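Local coordinates for protein protoporphyrinogen oxidase (Exiguobacterium sibiricum, PDB 3LOV) that probably catalyses the FAD-dependent, oxygen-dependent oxidation of coproporphyrinogen III to coproporphyrin III in heme b biosynthesis, at residues A[72-85]-A[228-242]. Sequence-based numbering, arbitrary orientation.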
loop_
_atom_site.group_PDB
_atom_site.type_symbol
_atom_site.label_atom_id
_atom_site.label_comp_id
_atom_site.label_asym_id
_atom_site.label_seq_id
_atom_site.Cartn_x
_atom_site.Cartn_y
_atom_site.Cartn_z
ATOM N N LEU A 72 8.753 15.637 3.235
ATOM C CA LEU A 72 9.228 15.168 4.537
ATOM C C LEU A 72 10.652 14.672 4.401
ATOM O O LEU A 72 11.514 14.990 5.243
ATOM C CB LEU A 72 8.305 14.067 5.114
ATOM C CG LEU A 72 8.635 13.523 6.496
ATOM C CD1 LEU A 72 8.573 14.712 7.486
ATOM C CD2 LEU A 72 7.669 12.290 6.937
ATOM N N ILE A 73 10.914 13.884 3.358
ATOM C CA ILE A 73 12.234 13.299 3.173
ATOM C C ILE A 73 13.273 14.430 2.970
ATOM O O ILE A 73 14.403 14.355 3.485
ATOM C CB ILE A 73 12.237 12.299 1.954
ATOM C CG1 ILE A 73 11.614 10.953 2.319
ATOM C CG2 ILE A 73 13.655 12.110 1.344
ATOM C CD1 ILE A 73 11.284 10.067 1.105
ATOM N N GLU A 74 12.891 15.478 2.234
ATOM C CA GLU A 74 13.822 16.565 2.004
ATOM C C GLU A 74 14.052 17.329 3.293
ATOM O O GLU A 74 15.218 17.554 3.674
ATOM C CB GLU A 74 13.348 17.480 0.904
ATOM C CG GLU A 74 13.503 16.840 -0.513
ATOM C CD GLU A 74 14.740 17.339 -1.306
ATOM O OE1 GLU A 74 15.840 17.409 -0.709
ATOM O OE2 GLU A 74 14.578 17.659 -2.519
ATOM N N ALA A 75 12.958 17.674 3.978
ATOM C CA ALA A 75 13.031 18.452 5.203
ATOM C C ALA A 75 13.966 17.820 6.234
ATOM O O ALA A 75 14.705 18.543 6.893
ATOM C CB ALA A 75 11.640 18.691 5.782
ATOM N N ILE A 76 13.973 16.481 6.324
ATOM C CA ILE A 76 14.817 15.763 7.294
ATOM C C ILE A 76 16.215 15.394 6.731
ATOM O O ILE A 76 16.999 14.691 7.353
ATOM C CB ILE A 76 14.030 14.545 7.946
ATOM C CG1 ILE A 76 13.981 13.317 7.034
ATOM C CG2 ILE A 76 12.610 14.987 8.362
ATOM C CD1 ILE A 76 13.301 12.041 7.657
ATOM N N GLY A 77 16.522 15.887 5.539
ATOM C CA GLY A 77 17.870 15.765 4.996
ATOM C C GLY A 77 18.177 14.505 4.233
ATOM O O GLY A 77 19.340 14.120 4.116
ATOM N N LEU A 78 17.154 13.851 3.687
ATOM C CA LEU A 78 17.397 12.616 2.961
ATOM C C LEU A 78 17.172 12.741 1.465
ATOM O O LEU A 78 17.256 11.741 0.755
ATOM C CB LEU A 78 16.547 11.463 3.536
ATOM C CG LEU A 78 16.955 10.940 4.913
ATOM C CD1 LEU A 78 15.891 9.923 5.426
ATOM C CD2 LEU A 78 18.339 10.320 4.859
ATOM N N GLY A 79 16.909 13.954 0.986
ATOM C CA GLY A 79 16.652 14.215 -0.446
ATOM C C GLY A 79 17.719 13.644 -1.366
ATOM O O GLY A 79 17.417 13.102 -2.419
ATOM N N GLU A 80 18.975 13.752 -0.956
ATOM C CA GLU A 80 20.094 13.284 -1.789
ATOM C C GLU A 80 20.098 11.768 -2.039
ATOM O O GLU A 80 20.777 11.317 -2.936
ATOM C CB GLU A 80 21.436 13.709 -1.194
ATOM C CG GLU A 80 21.735 13.073 0.146
ATOM C CD GLU A 80 22.950 13.688 0.811
ATOM O OE1 GLU A 80 23.537 14.615 0.215
ATOM O OE2 GLU A 80 23.322 13.246 1.914
ATOM N N LYS A 81 19.317 11.001 -1.262
ATOM C CA LYS A 81 19.230 9.549 -1.412
ATOM C C LYS A 81 18.058 9.075 -2.265
ATOM O O LYS A 81 17.863 7.899 -2.457
ATOM C CB LYS A 81 19.123 8.923 -0.022
ATOM C CG LYS A 81 20.209 9.366 0.954
ATOM C CD LYS A 81 21.619 9.077 0.415
ATOM C CE LYS A 81 22.679 9.484 1.423
ATOM N NZ LYS A 81 24.017 9.151 0.915
ATOM N N LEU A 82 17.285 9.986 -2.783
ATOM C CA LEU A 82 16.093 9.635 -3.533
ATOM C C LEU A 82 16.512 8.974 -4.843
ATOM O O LEU A 82 17.381 9.481 -5.555
ATOM C CB LEU A 82 15.232 10.866 -3.837
ATOM C CG LEU A 82 14.344 11.410 -2.718
ATOM C CD1 LEU A 82 13.862 12.811 -2.965
ATOM C CD2 LEU A 82 13.151 10.492 -2.479
ATOM N N VAL A 83 15.890 7.847 -5.147
ATOM C CA VAL A 83 16.105 7.183 -6.390
ATOM C C VAL A 83 14.740 6.894 -6.978
ATOM O O VAL A 83 13.731 6.823 -6.264
ATOM C CB VAL A 83 16.962 5.935 -6.215
ATOM C CG1 VAL A 83 18.467 6.349 -5.999
ATOM C CG2 VAL A 83 16.462 5.058 -5.018
ATOM N N ARG A 84 14.715 6.794 -8.298
ATOM C CA ARG A 84 13.544 6.370 -9.029
ATOM C C ARG A 84 13.691 4.950 -9.548
ATOM O O ARG A 84 14.807 4.426 -9.732
ATOM C CB ARG A 84 13.349 7.277 -10.214
ATOM C CG ARG A 84 13.095 8.690 -9.854
ATOM C CD ARG A 84 12.674 9.405 -11.114
ATOM N NE ARG A 84 12.770 10.826 -10.908
ATOM C CZ ARG A 84 11.797 11.594 -10.442
ATOM N NH1 ARG A 84 10.605 11.081 -10.107
ATOM N NH2 ARG A 84 12.028 12.890 -10.306
ATOM N N ASN A 85 12.543 4.323 -9.755
ATOM C CA ASN A 85 12.489 3.003 -10.303
ATOM C C ASN A 85 12.804 2.998 -11.792
ATOM O O ASN A 85 12.447 3.922 -12.504
ATOM C CB ASN A 85 11.130 2.358 -10.046
ATOM C CG ASN A 85 10.036 2.947 -10.862
ATOM O OD1 ASN A 85 9.536 4.044 -10.580
ATOM N ND2 ASN A 85 9.628 2.220 -11.882
ATOM N N PHE A 228 7.798 5.847 -9.373
ATOM C CA PHE A 228 8.027 5.534 -7.949
ATOM C C PHE A 228 9.369 6.056 -7.397
ATOM O O PHE A 228 10.346 6.128 -8.129
ATOM C CB PHE A 228 7.925 4.011 -7.706
ATOM C CG PHE A 228 6.573 3.421 -8.081
ATOM C CD1 PHE A 228 5.537 3.378 -7.154
ATOM C CD2 PHE A 228 6.335 2.956 -9.374
ATOM C CE1 PHE A 228 4.271 2.859 -7.496
ATOM C CE2 PHE A 228 5.073 2.439 -9.728
ATOM C CZ PHE A 228 4.045 2.381 -8.774
ATOM N N LEU A 229 9.385 6.398 -6.096
ATOM C CA LEU A 229 10.596 6.832 -5.376
ATOM C C LEU A 229 10.897 5.906 -4.221
ATOM O O LEU A 229 9.968 5.542 -3.479
ATOM C CB LEU A 229 10.402 8.248 -4.791
ATOM C CG LEU A 229 10.378 9.390 -5.814
ATOM C CD1 LEU A 229 9.936 10.689 -5.144
ATOM C CD2 LEU A 229 11.784 9.495 -6.502
ATOM N N SER A 230 12.176 5.545 -4.066
ATOM C CA SER A 230 12.670 4.979 -2.842
ATOM C C SER A 230 13.919 5.732 -2.402
ATOM O O SER A 230 14.213 6.785 -2.917
ATOM C CB SER A 230 12.982 3.512 -2.997
ATOM O OG SER A 230 13.123 2.916 -1.701
ATOM N N LEU A 231 14.634 5.193 -1.430
ATOM C CA LEU A 231 15.889 5.770 -0.994
ATOM C C LEU A 231 17.025 4.766 -1.160
ATOM O O LEU A 231 16.890 3.569 -0.857
ATOM C CB LEU A 231 15.809 6.224 0.473
ATOM C CG LEU A 231 14.741 7.270 0.818
ATOM C CD1 LEU A 231 14.562 7.299 2.333
ATOM C CD2 LEU A 231 15.076 8.710 0.323
ATOM N N GLU A 232 18.173 5.322 -1.553
ATOM C CA GLU A 232 19.392 4.576 -1.794
ATOM C C GLU A 232 19.798 3.839 -0.542
ATOM O O GLU A 232 20.334 2.738 -0.592
ATOM C CB GLU A 232 20.517 5.564 -2.197
ATOM C CG GLU A 232 21.779 4.916 -2.785
ATOM C CD GLU A 232 22.596 4.147 -1.767
ATOM O OE1 GLU A 232 22.763 4.618 -0.620
ATOM O OE2 GLU A 232 23.076 3.056 -2.116
ATOM N N THR A 233 19.545 4.456 0.596
ATOM C CA THR A 233 19.929 3.913 1.874
ATOM C C THR A 233 18.788 3.066 2.441
ATOM O O THR A 233 18.863 2.628 3.562
ATOM C CB THR A 233 20.244 5.061 2.860
ATOM O OG1 THR A 233 19.214 6.045 2.757
ATOM C CG2 THR A 233 21.581 5.723 2.502
ATOM N N GLY A 234 17.720 2.879 1.677
ATOM C CA GLY A 234 16.630 1.969 2.070
ATOM C C GLY A 234 15.553 2.719 2.819
ATOM O O GLY A 234 15.834 3.756 3.433
ATOM N N LEU A 235 14.315 2.214 2.767
ATOM C CA LEU A 235 13.197 2.953 3.353
ATOM C C LEU A 235 13.321 2.934 4.858
ATOM O O LEU A 235 12.861 3.856 5.533
ATOM C CB LEU A 235 11.842 2.435 2.878
ATOM C CG LEU A 235 11.334 2.869 1.500
ATOM C CD1 LEU A 235 9.937 2.328 1.324
ATOM C CD2 LEU A 235 11.334 4.358 1.325
ATOM N N GLU A 236 14.004 1.947 5.417
ATOM C CA GLU A 236 14.186 1.957 6.866
ATOM C C GLU A 236 15.033 3.164 7.336
ATOM O O GLU A 236 14.857 3.662 8.470
ATOM C CB GLU A 236 14.762 0.625 7.357
ATOM C CG GLU A 236 14.563 0.406 8.871
ATOM C CD GLU A 236 14.893 -1.017 9.378
ATOM O OE1 GLU A 236 15.023 -1.978 8.574
ATOM O OE2 GLU A 236 14.963 -1.175 10.605
ATOM N N SER A 237 15.894 3.688 6.456
ATOM C CA SER A 237 16.696 4.880 6.808
ATOM C C SER A 237 15.797 6.094 7.044
ATOM O O SER A 237 16.094 6.917 7.882
ATOM C CB SER A 237 17.792 5.171 5.794
ATOM O OG SER A 237 17.270 5.609 4.584
ATOM N N LEU A 238 14.645 6.140 6.385
ATOM C CA LEU A 238 13.661 7.175 6.681
ATOM C C LEU A 238 13.165 7.053 8.120
ATOM O O LEU A 238 13.048 8.056 8.808
ATOM C CB LEU A 238 12.495 7.141 5.698
ATOM C CG LEU A 238 11.188 7.857 6.060
ATOM C CD1 LEU A 238 11.398 9.357 6.206
ATOM C CD2 LEU A 238 10.111 7.510 5.018
ATOM N N ILE A 239 12.863 5.830 8.566
ATOM C CA ILE A 239 12.390 5.590 9.946
ATOM C C ILE A 239 13.454 6.076 10.975
ATOM O O ILE A 239 13.146 6.839 11.896
ATOM C CB ILE A 239 12.038 4.092 10.153
ATOM C CG1 ILE A 239 10.941 3.641 9.160
ATOM C CG2 ILE A 239 11.661 3.814 11.538
ATOM C CD1 ILE A 239 9.659 4.496 9.129
ATOM N N GLU A 240 14.683 5.672 10.726
ATOM C CA GLU A 240 15.838 5.984 11.547
ATOM C C GLU A 240 16.062 7.481 11.624
ATOM O O GLU A 240 16.244 8.014 12.710
ATOM C CB GLU A 240 17.077 5.261 10.991
ATOM C CG GLU A 240 17.075 3.799 11.338
ATOM C CD GLU A 240 17.934 2.917 10.428
ATOM O OE1 GLU A 240 18.422 3.369 9.374
ATOM O OE2 GLU A 240 18.118 1.740 10.766
ATOM N N ARG A 241 15.989 8.183 10.492
ATOM C CA ARG A 241 16.174 9.635 10.493
ATOM C C ARG A 241 15.029 10.339 11.198
ATOM O O ARG A 241 15.246 11.335 11.889
ATOM C CB ARG A 241 16.320 10.178 9.060
ATOM C CG ARG A 241 16.530 11.695 8.931
ATOM C CD ARG A 241 17.739 12.210 9.726
ATOM N NE ARG A 241 18.981 11.538 9.333
ATOM C CZ ARG A 241 19.737 11.866 8.279
ATOM N NH1 ARG A 241 19.408 12.882 7.474
ATOM N NH2 ARG A 241 20.838 11.166 8.024
ATOM N N LEU A 242 13.794 9.840 11.045
ATOM C CA LEU A 242 12.696 10.484 11.771
ATOM C C LEU A 242 12.931 10.443 13.277
ATOM O O LEU A 242 12.763 11.456 13.966
ATOM C CB LEU A 242 11.317 9.852 11.475
ATOM C CG LEU A 242 10.711 10.302 10.161
ATOM C CD1 LEU A 242 9.573 9.347 9.774
ATOM C CD2 LEU A 242 10.270 11.789 10.236
HETATM O O HOH W 1 23.992 6.893 -0.552
#
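Arg241 lays its aliphatic stem against Ile76, running alongside it head to tail, with CG of Arg241 3.5 Å from CD1 of Ile76. In one of its two conformers, bends at chi2 (56°) and chi3 (57°) fold the arginine back, and NH1 donates a bond of 3.0 Å to O of Ile76, in both the guanidinium and the carbonyl plane. That carbonyl lies where a Schellman motif ends helix 68-75; Gly77, at positive phi, suits the turn because a CB would jam against this oxygen. Leu78 CD2 rests over one face of the guanidinium, toward its rim, an apolar partner for a flat cation. Strands 82-84 and 228-231 pair antiparallel, N and O of Val83 exchanging bonds with O and N of Ser230, and strand 62-63 completes a three-stranded sheet beside the FAD site in this amine-oxidase-type flavoprotein. Leu82, Leu229 and Leu231 share the face turned to helix 68-75, where CD2 of Leu231 meets CG2 of Ile73 tip to tip at 3.8 Å and packs on Leu82. On the other face Ser230 bonds through OG to O of Asp60, an FAD-binding residue. At the strand end OD1 of Asn85 accepts the N-H of Phe228 at 2.8 Å, tilted 22° from the carbonyl plane, mimicking a peptide carbonyl; an alanine here would probably leave that amide without its acceptor. CG of Asn85 lies at the phenylalanine ring edge.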